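Local structure of succinylglutamate desuccinylase/aspartoacylase (Ruegeria sp. TM1040, 3NA6) at residues R107-L110 against N111-F114; Q124-A127 against D128-R132; Y195-A198 against V199-G203. The protein is probably a zinc-dependent amidohydrolase of the succinylglutamate desuccinylase/aspartoacylase family, which removes acyl groups from N-acylated amino acids. All blocks are in the same frame, centred on the assembly; numbering follows the deposited sequence.

Contact 1 of 3, residues R107-L110 against N111-F114; sequences RGNL and NRAF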
loop_
_atom_site.group_PDB
_atom_site.type_symbol
_atom_site.label_atom_id
_atom_site.label_comp_id
_atom_site.label_asym_id
_atom_site.label_seq_id
_atom_site.Cartn_x
_atom_site.Cartn_y
_atom_site.Cartn_z
ATOM N N ARG A 107 2.116 -14.360 5.726
ATOM C CA ARG A 107 0.851 -14.865 5.250
ATOM C C ARG A 107 0.609 -16.291 5.766
ATOM O O ARG A 107 -0.231 -17.010 5.253
ATOM C CB ARG A 107 0.838 -14.825 3.720
ATOM C CG ARG A 107 -0.463 -14.370 3.098
ATOM C CD ARG A 107 -0.476 -12.868 2.804
ATOM N NE ARG A 107 -0.820 -12.086 3.993
ATOM C CZ ARG A 107 -0.696 -10.764 4.099
ATOM N NH1 ARG A 107 -0.228 -10.035 3.089
ATOM N NH2 ARG A 107 -1.034 -10.166 5.234
ATOM N N GLY A 108 1.326 -16.695 6.804
ATOM C CA GLY A 108 1.206 -18.062 7.298
ATOM C C GLY A 108 -0.131 -18.351 7.966
ATOM O O GLY A 108 -0.573 -17.615 8.861
ATOM N N ASN A 109 -0.756 -19.433 7.522
ATOM C CA ASN A 109 -1.866 -20.039 8.239
ATOM C C ASN A 109 -1.272 -21.038 9.222
ATOM O O ASN A 109 -0.790 -22.124 8.835
ATOM C CB ASN A 109 -2.826 -20.751 7.278
ATOM C CG ASN A 109 -4.035 -21.344 7.996
ATOM O OD1 ASN A 109 -4.066 -21.411 9.232
ATOM N ND2 ASN A 109 -5.042 -21.761 7.230
ATOM N N LEU A 110 -1.289 -20.660 10.489
ATOM C CA LEU A 110 -0.576 -21.428 11.504
ATOM C C LEU A 110 -1.187 -22.818 11.582
ATOM O O LEU A 110 -0.457 -23.801 11.757
ATOM C CB LEU A 110 -0.649 -20.754 12.880
ATOM C CG LEU A 110 0.003 -21.466 14.082
ATOM C CD1 LEU A 110 1.467 -21.911 13.828
ATOM C CD2 LEU A 110 -0.077 -20.594 15.305
ATOM N N ASN A 111 -2.516 -22.896 11.391
ATOM C CA ASN A 111 -3.204 -24.162 11.488
ATOM C C ASN A 111 -2.827 -25.160 10.420
ATOM O O ASN A 111 -3.166 -26.340 10.566
ATOM C CB ASN A 111 -4.716 -24.006 11.493
ATOM C CG ASN A 111 -5.417 -25.229 12.062
ATOM O OD1 ASN A 111 -4.929 -25.855 13.008
ATOM N ND2 ASN A 111 -6.555 -25.596 11.474
ATOM N N ARG A 112 -2.139 -24.730 9.368
ATOM C CA ARG A 112 -1.626 -25.660 8.359
ATOM C C ARG A 112 -0.092 -25.625 8.251
ATOM O O ARG A 112 0.462 -26.075 7.256
ATOM C CB ARG A 112 -2.292 -25.369 6.997
ATOM C CG ARG A 112 -3.809 -25.086 7.118
ATOM C CD ARG A 112 -4.643 -25.589 5.919
ATOM N NE ARG A 112 -6.015 -25.076 5.939
ATOM C CZ ARG A 112 -6.579 -24.388 4.949
ATOM N NH1 ARG A 112 -5.910 -24.139 3.829
ATOM N NH2 ARG A 112 -7.829 -23.967 5.072
ATOM N N ALA A 113 0.590 -25.108 9.282
ATOM C CA ALA A 113 2.050 -24.950 9.260
ATOM C C ALA A 113 2.846 -26.103 9.890
ATOM O O ALA A 113 4.080 -26.086 9.874
ATOM C CB ALA A 113 2.447 -23.597 9.898
ATOM N N PHE A 114 2.160 -27.103 10.421
ATOM C CA PHE A 114 2.812 -28.172 11.208
ATOM C C PHE A 114 3.432 -29.254 10.308
ATOM O O PHE A 114 2.910 -29.534 9.244
ATOM C CB PHE A 114 1.839 -28.729 12.250
ATOM C CG PHE A 114 1.702 -27.819 13.422
ATOM C CD1 PHE A 114 0.914 -26.676 13.338
ATOM C CD2 PHE A 114 2.472 -28.012 14.548
ATOM C CE1 PHE A 114 0.866 -25.782 14.373
ATOM C CE2 PHE A 114 2.412 -27.112 15.606
ATOM C CZ PHE A 114 1.605 -25.999 15.503
#

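Contact 2 of 3, residues Q124-A127 against D128-R132; sequences QKIA and DYFQR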
loop_
_atom_site.group_PDB
_atom_site.type_symbol
_atom_site.label_atom_id
_atom_site.label_comp_id
_atom_site.label_asym_id
_atom_site.label_seq_id
_atom_site.Cartn_x
_atom_site.Cartn_y
_atom_site.Cartn_z
ATOM N N GLN A 124 6.276 -20.761 10.875
ATOM C CA GLN A 124 6.863 -22.087 10.930
ATOM C C GLN A 124 7.656 -22.322 12.208
ATOM O O GLN A 124 7.658 -23.432 12.719
ATOM C CB GLN A 124 7.770 -22.326 9.727
ATOM C CG GLN A 124 7.023 -22.364 8.441
ATOM C CD GLN A 124 7.905 -22.634 7.280
ATOM O OE1 GLN A 124 8.930 -21.973 7.071
ATOM N NE2 GLN A 124 7.541 -23.648 6.519
ATOM N N LYS A 125 8.365 -21.297 12.670
ATOM C CA LYS A 125 9.127 -21.339 13.941
ATOM C C LYS A 125 8.193 -21.475 15.167
ATOM O O LYS A 125 8.475 -22.255 16.080
ATOM C CB LYS A 125 10.023 -20.103 14.082
ATOM C CG LYS A 125 11.222 -20.077 13.072
ATOM C CD LYS A 125 11.840 -18.694 13.029
ATOM C CE LYS A 125 13.287 -18.677 12.665
ATOM N NZ LYS A 125 13.717 -17.274 12.394
ATOM N N ILE A 126 7.050 -20.784 15.146
ATOM C CA ILE A 126 6.000 -20.993 16.148
ATOM C C ILE A 126 5.555 -22.458 16.153
ATOM O O ILE A 126 5.542 -23.116 17.205
ATOM C CB ILE A 126 4.791 -20.036 15.960
ATOM C CG1 ILE A 126 5.226 -18.580 16.150
ATOM C CG2 ILE A 126 3.691 -20.333 16.941
ATOM C CD1 ILE A 126 4.119 -17.510 15.804
ATOM N N ALA A 127 5.181 -22.965 14.986
ATOM C CA ALA A 127 4.741 -24.348 14.861
ATOM C C ALA A 127 5.799 -25.328 15.364
ATOM O O ALA A 127 5.502 -26.256 16.124
ATOM C CB ALA A 127 4.388 -24.673 13.406
ATOM N N ASP A 128 7.038 -25.106 14.972
ATOM C CA ASP A 128 8.119 -25.988 15.386
ATOM C C ASP A 128 8.317 -26.015 16.911
ATOM O O ASP A 128 8.635 -27.051 17.488
ATOM C CB ASP A 128 9.434 -25.596 14.703
ATOM C CG ASP A 128 10.584 -26.450 15.156
ATOM O OD1 ASP A 128 10.722 -27.590 14.638
ATOM O OD2 ASP A 128 11.304 -25.997 16.059
ATOM N N TYR A 129 8.155 -24.870 17.551
ATOM C CA TYR A 129 8.306 -24.787 18.995
ATOM C C TYR A 129 7.182 -25.555 19.686
ATOM O O TYR A 129 7.397 -26.221 20.696
ATOM C CB TYR A 129 8.340 -23.320 19.462
ATOM C CG TYR A 129 8.627 -23.169 20.930
ATOM C CD1 TYR A 129 9.907 -23.370 21.437
ATOM C CD2 TYR A 129 7.632 -22.831 21.810
ATOM C CE1 TYR A 129 10.152 -23.243 22.783
ATOM C CE2 TYR A 129 7.884 -22.687 23.136
ATOM C CZ TYR A 129 9.120 -22.906 23.619
ATOM O OH TYR A 129 9.332 -22.765 24.957
ATOM N N PHE A 130 5.966 -25.426 19.165
ATOM C CA PHE A 130 4.845 -26.183 19.704
ATOM C C PHE A 130 5.024 -27.666 19.446
ATOM O O PHE A 130 4.824 -28.463 20.349
ATOM C CB PHE A 130 3.492 -25.636 19.200
ATOM C CG PHE A 130 3.010 -24.425 19.998
ATOM C CD1 PHE A 130 3.730 -23.226 19.954
ATOM C CD2 PHE A 130 1.923 -24.510 20.833
ATOM C CE1 PHE A 130 3.362 -22.160 20.686
ATOM C CE2 PHE A 130 1.535 -23.422 21.590
ATOM C CZ PHE A 130 2.243 -22.245 21.505
ATOM N N GLN A 131 5.401 -28.035 18.224
ATOM C CA GLN A 131 5.598 -29.446 17.854
ATOM C C GLN A 131 6.639 -30.161 18.720
ATOM O O GLN A 131 6.382 -31.248 19.224
ATOM C CB GLN A 131 6.064 -29.535 16.404
ATOM C CG GLN A 131 6.282 -30.959 15.851
ATOM C CD GLN A 131 4.985 -31.697 15.548
ATOM O OE1 GLN A 131 4.041 -31.123 15.002
ATOM N NE2 GLN A 131 4.933 -32.979 15.914
ATOM N N ARG A 132 7.805 -29.541 18.897
ATOM C CA ARG A 132 8.951 -30.219 19.523
ATOM C C ARG A 132 9.210 -29.843 20.977
ATOM O O ARG A 132 9.884 -30.589 21.677
ATOM C CB ARG A 132 10.221 -29.993 18.688
ATOM C CG ARG A 132 10.122 -30.667 17.297
ATOM C CD ARG A 132 11.471 -30.818 16.602
ATOM N NE ARG A 132 12.055 -29.497 16.396
ATOM C CZ ARG A 132 13.288 -29.124 16.715
ATOM N NH1 ARG A 132 14.169 -29.992 17.195
ATOM N NH2 ARG A 132 13.649 -27.872 16.506
#

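Contact 3 of 3, residues Y195-A198 against V199-G203; sequences YDTA and VEEMG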
loop_
_atom_site.group_PDB
_atom_site.type_symbol
_atom_site.label_atom_id
_atom_site.label_comp_id
_atom_site.label_asym_id
_atom_site.label_seq_id
_atom_site.Cartn_x
_atom_site.Cartn_y
_atom_site.Cartn_z
ATOM N N TYR A 195 -2.605 -28.510 13.180
ATOM C CA TYR A 195 -2.341 -28.592 14.592
ATOM C C TYR A 195 -3.042 -29.789 15.203
ATOM O O TYR A 195 -2.431 -30.530 15.941
ATOM C CB TYR A 195 -2.788 -27.323 15.294
ATOM C CG TYR A 195 -2.388 -27.289 16.743
ATOM C CD1 TYR A 195 -1.064 -27.357 17.122
ATOM C CD2 TYR A 195 -3.343 -27.169 17.737
ATOM C CE1 TYR A 195 -0.704 -27.307 18.463
ATOM C CE2 TYR A 195 -2.990 -27.132 19.059
ATOM C CZ TYR A 195 -1.680 -27.185 19.418
ATOM O OH TYR A 195 -1.365 -27.144 20.756
ATOM N N ASP A 196 -4.310 -29.984 14.876
ATOM C CA ASP A 196 -5.063 -31.111 15.420
ATOM C C ASP A 196 -4.340 -32.424 15.163
ATOM O O ASP A 196 -4.265 -33.274 16.041
ATOM C CB ASP A 196 -6.453 -31.215 14.807
ATOM C CG ASP A 196 -7.327 -29.968 15.041
ATOM O OD1 ASP A 196 -7.106 -29.199 16.007
ATOM O OD2 ASP A 196 -8.265 -29.779 14.239
ATOM N N THR A 197 -3.836 -32.593 13.948
ATOM C CA THR A 197 -3.070 -33.798 13.593
ATOM C C THR A 197 -1.783 -33.940 14.423
ATOM O O THR A 197 -1.457 -35.023 14.892
ATOM C CB THR A 197 -2.828 -33.823 12.080
ATOM O OG1 THR A 197 -4.084 -33.605 11.431
ATOM C CG2 THR A 197 -2.227 -35.145 11.601
ATOM N N ALA A 198 -1.077 -32.840 14.638
ATOM C CA ALA A 198 0.127 -32.839 15.453
ATOM C C ALA A 198 -0.157 -33.418 16.854
ATOM O O ALA A 198 0.626 -34.215 17.373
ATOM C CB ALA A 198 0.686 -31.406 15.576
ATOM N N VAL A 199 -1.283 -33.020 17.441
ATOM C CA VAL A 199 -1.664 -33.500 18.770
ATOM C C VAL A 199 -2.095 -34.963 18.735
ATOM O O VAL A 199 -1.547 -35.803 19.451
ATOM C CB VAL A 199 -2.783 -32.652 19.368
ATOM C CG1 VAL A 199 -3.139 -33.163 20.782
ATOM C CG2 VAL A 199 -2.365 -31.175 19.365
ATOM N N GLU A 200 -3.031 -35.263 17.859
ATOM C CA GLU A 200 -3.642 -36.567 17.790
ATOM C C GLU A 200 -2.672 -37.678 17.391
ATOM O O GLU A 200 -2.744 -38.799 17.906
ATOM C CB GLU A 200 -4.822 -36.513 16.825
ATOM C CG GLU A 200 -5.975 -35.738 17.382
ATOM C CD GLU A 200 -6.958 -35.323 16.285
ATOM O OE1 GLU A 200 -6.643 -35.550 15.097
ATOM O OE2 GLU A 200 -8.028 -34.766 16.620
ATOM N N GLU A 201 -1.749 -37.390 16.489
ATOM C CA GLU A 201 -0.823 -38.441 16.070
ATOM C C GLU A 201 0.200 -38.801 17.140
ATOM O O GLU A 201 0.832 -39.867 17.052
ATOM C CB GLU A 201 -0.186 -38.139 14.697
ATOM C CG GLU A 201 0.943 -37.141 14.751
ATOM C CD GLU A 201 1.605 -36.866 13.376
ATOM O OE1 GLU A 201 1.216 -37.494 12.351
ATOM O OE2 GLU A 201 2.517 -36.002 13.352
HETATM N N MSE A 202 0.357 -37.933 18.148
HETATM C CA MSE A 202 1.148 -38.238 19.336
HETATM C C MSE A 202 0.424 -39.104 20.323
HETATM O O MSE A 202 1.006 -39.465 21.363
HETATM C CB MSE A 202 1.550 -36.966 20.107
HETATM C CG MSE A 202 2.368 -36.044 19.330
HETATM SE SE MSE A 202 2.555 -34.351 20.237
HETATM C CE MSE A 202 3.936 -33.690 18.991
ATOM N N GLY A 203 -0.831 -39.434 20.047
ATOM C CA GLY A 203 -1.625 -40.235 20.979
ATOM C C GLY A 203 -2.323 -39.422 22.037
ATOM O O GLY A 203 -2.725 -39.979 23.048
HETATM O O HOH W 1 2.797 -35.132 15.990
#

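Contact 1 of 3, residues R107-L110 against N111-F114
N109 and R112 are tied by their backbones: R112 N donates to N109 O over 3.0 Å, at an N-H...O angle of 154°. The next residue repeats the step, A113 N reaching L110 O at 3.0 Å and slightly straighter. In both bonds the donor sits well above the carbonyl plane, as expected where the chain curls into tight three-residue steps, here a short 3-10-like turn. A weak third bond comes from the side chain. With CG anti to the backbone N (chi1 -177°), N109 swings its amide forward along the chain, and OD1 takes the N-H of N111 at 3.0 Å. That same OD1 also accepts a hydrogen bond from H59 NE2, so the oxygen is gripped from two parts of the chain. In the modelled conformer of R112, one of two, N109 ND2 lies over one face of the guanidinium, offset toward its rim, with the planes inclined by 49°; this placement is tentative. Apolar packing lies on the L110 side. L110 CD1 comes to 4.0 Å from F114 CE1, while L110 O faces the edge of that ring near its plane. N111, pointing the same way as N109, has its own OD1 bound by N58 ND2. H59, E62 and H145 turn donor atoms toward a common point and may form the metal site expected in this family, though no metal is bound there. The turn's weak bond and H59 together orient the N109 amide oxygen; if H59 is a metal ligand, N109 is probably a second-shell residue that positions its imidazole.

Contact 2 of 3, residues Q124-A127 against D128-R132
D128 N donates to Q124 O, the first of four successive i to i+4 backbone bonds across the junction; Y129 to K125, F130 to I126 and Q131 to A127 follow, and R132 N to D128 O continues the series, with a wider pi-type turn at 130-132. F130 N lies 3.1 Å from I126 O. The shortest of the four joins Q131 N to A127 O at 2.8 Å. These last two donors come in almost along the carbonyl axis, whereas those at Q124 O and K125 O are tilted from the plane by 27°. The charged pair lies within the second half of the stretch, one helical turn apart. R132 holds D128 side-on, NE to OD1 at 2.9 Å and NH2 to OD2 at 3.0 Å, and the carboxylate meets the edge of the guanidinium. Two nitrogens on two oxygens fix the rotation of both groups. Near the chain's start, N5 ND2 also binds D128 OD2 and K3 O accepts from R132 NH2, so the N-terminal segment is pinned to this face. Apolar contact belongs to I126 and F130, which run side by side in the same direction. CG2 of I126 lies 4.2 Å from F130 CD1. Because F130 CG sits beside its backbone N (chi1 -82°), the ring leans back along the helix and turns its edge to I126 O, 3.3 Å from F130 CD1. A largely buried alpha-helix results, laid by I126, Y129 and F130 on the central mixed sheet in the layered alpha/beta manner of zinc exopeptidase-like catalytic domains.

Contact 3 of 3, residues Y195-A198 against V199-G203
V199 lays its CG2 methyl over one face of the Y195 ring, a CH-pi contact 4.2 Å from the centroid and 15° off the ring normal. The methyl is offset toward the rim, nearest CZ at 4.0 Å. Y195 has CG anti to its own N (chi1 -173°), which brings the ring alongside the next turn, where V199 can cross it. This is the tightly packed side: V199 N bonds to Y195 O at 3.1 Å, E200 N to D196 O at 3.0 Å, and L206 of strand 205-210 lies against D196, V199 and E200. E200 runs extended alongside the D196 carbonyl, its CG 3.3 Å from D196 O, and its OE2 accepts a hydrogen bond from H160 ND1. An alanine in place of E200 would probably leave H160 ND1 without its carboxylate partner and open a gap against L206 and L162.

The other side is looser. T197 O receives the last regular bond, from E201 N, and the glutamate chain then stands out with CG between the backbone N and the carbonyl carbon (chi1 79°). Rather than touching A198, its carboxylate reaches it through a water, which donates to A198 O at 2.7 Å and to E201 OE2. Selenomethionine M202, extended, runs past the same carbonyl, with CG 3.2 Å from A198 O. A crystal neighbour touches E201, M202 and G203 and may influence these poses. G203, at positive phi, ends the type I turn E200-G203 in a Schellman motif. Chemically, an aromatic-aliphatic face and a carboxylate matched to H160 lie inward, while at the outer end water takes A198 O, G203 N takes E200 O, and V199 O has a weak bond from M202 N.

The three contacts follow one another along the chain, all within the catalytic domain: a turn between helices 93-97 and 122-134, then the middle of helix 122-134, then helix 195-200. Their centres lie about 11 Å (contacts 1 and 2), 13 Å (2 and 3) and 15 Å (1 and 3) apart, and every pair touches. F114 joins them: its ring meets that of Y195, and F114 CE2 lies 3.2 Å from A127 O, while Q131 bridges from helix 122-134 to A198 and M202. Y195 and F130 both rest on strand 51-55, so the two helices pack on the central sheet, and the turn, through F114, packs against both, next to H59, a possible metal ligand.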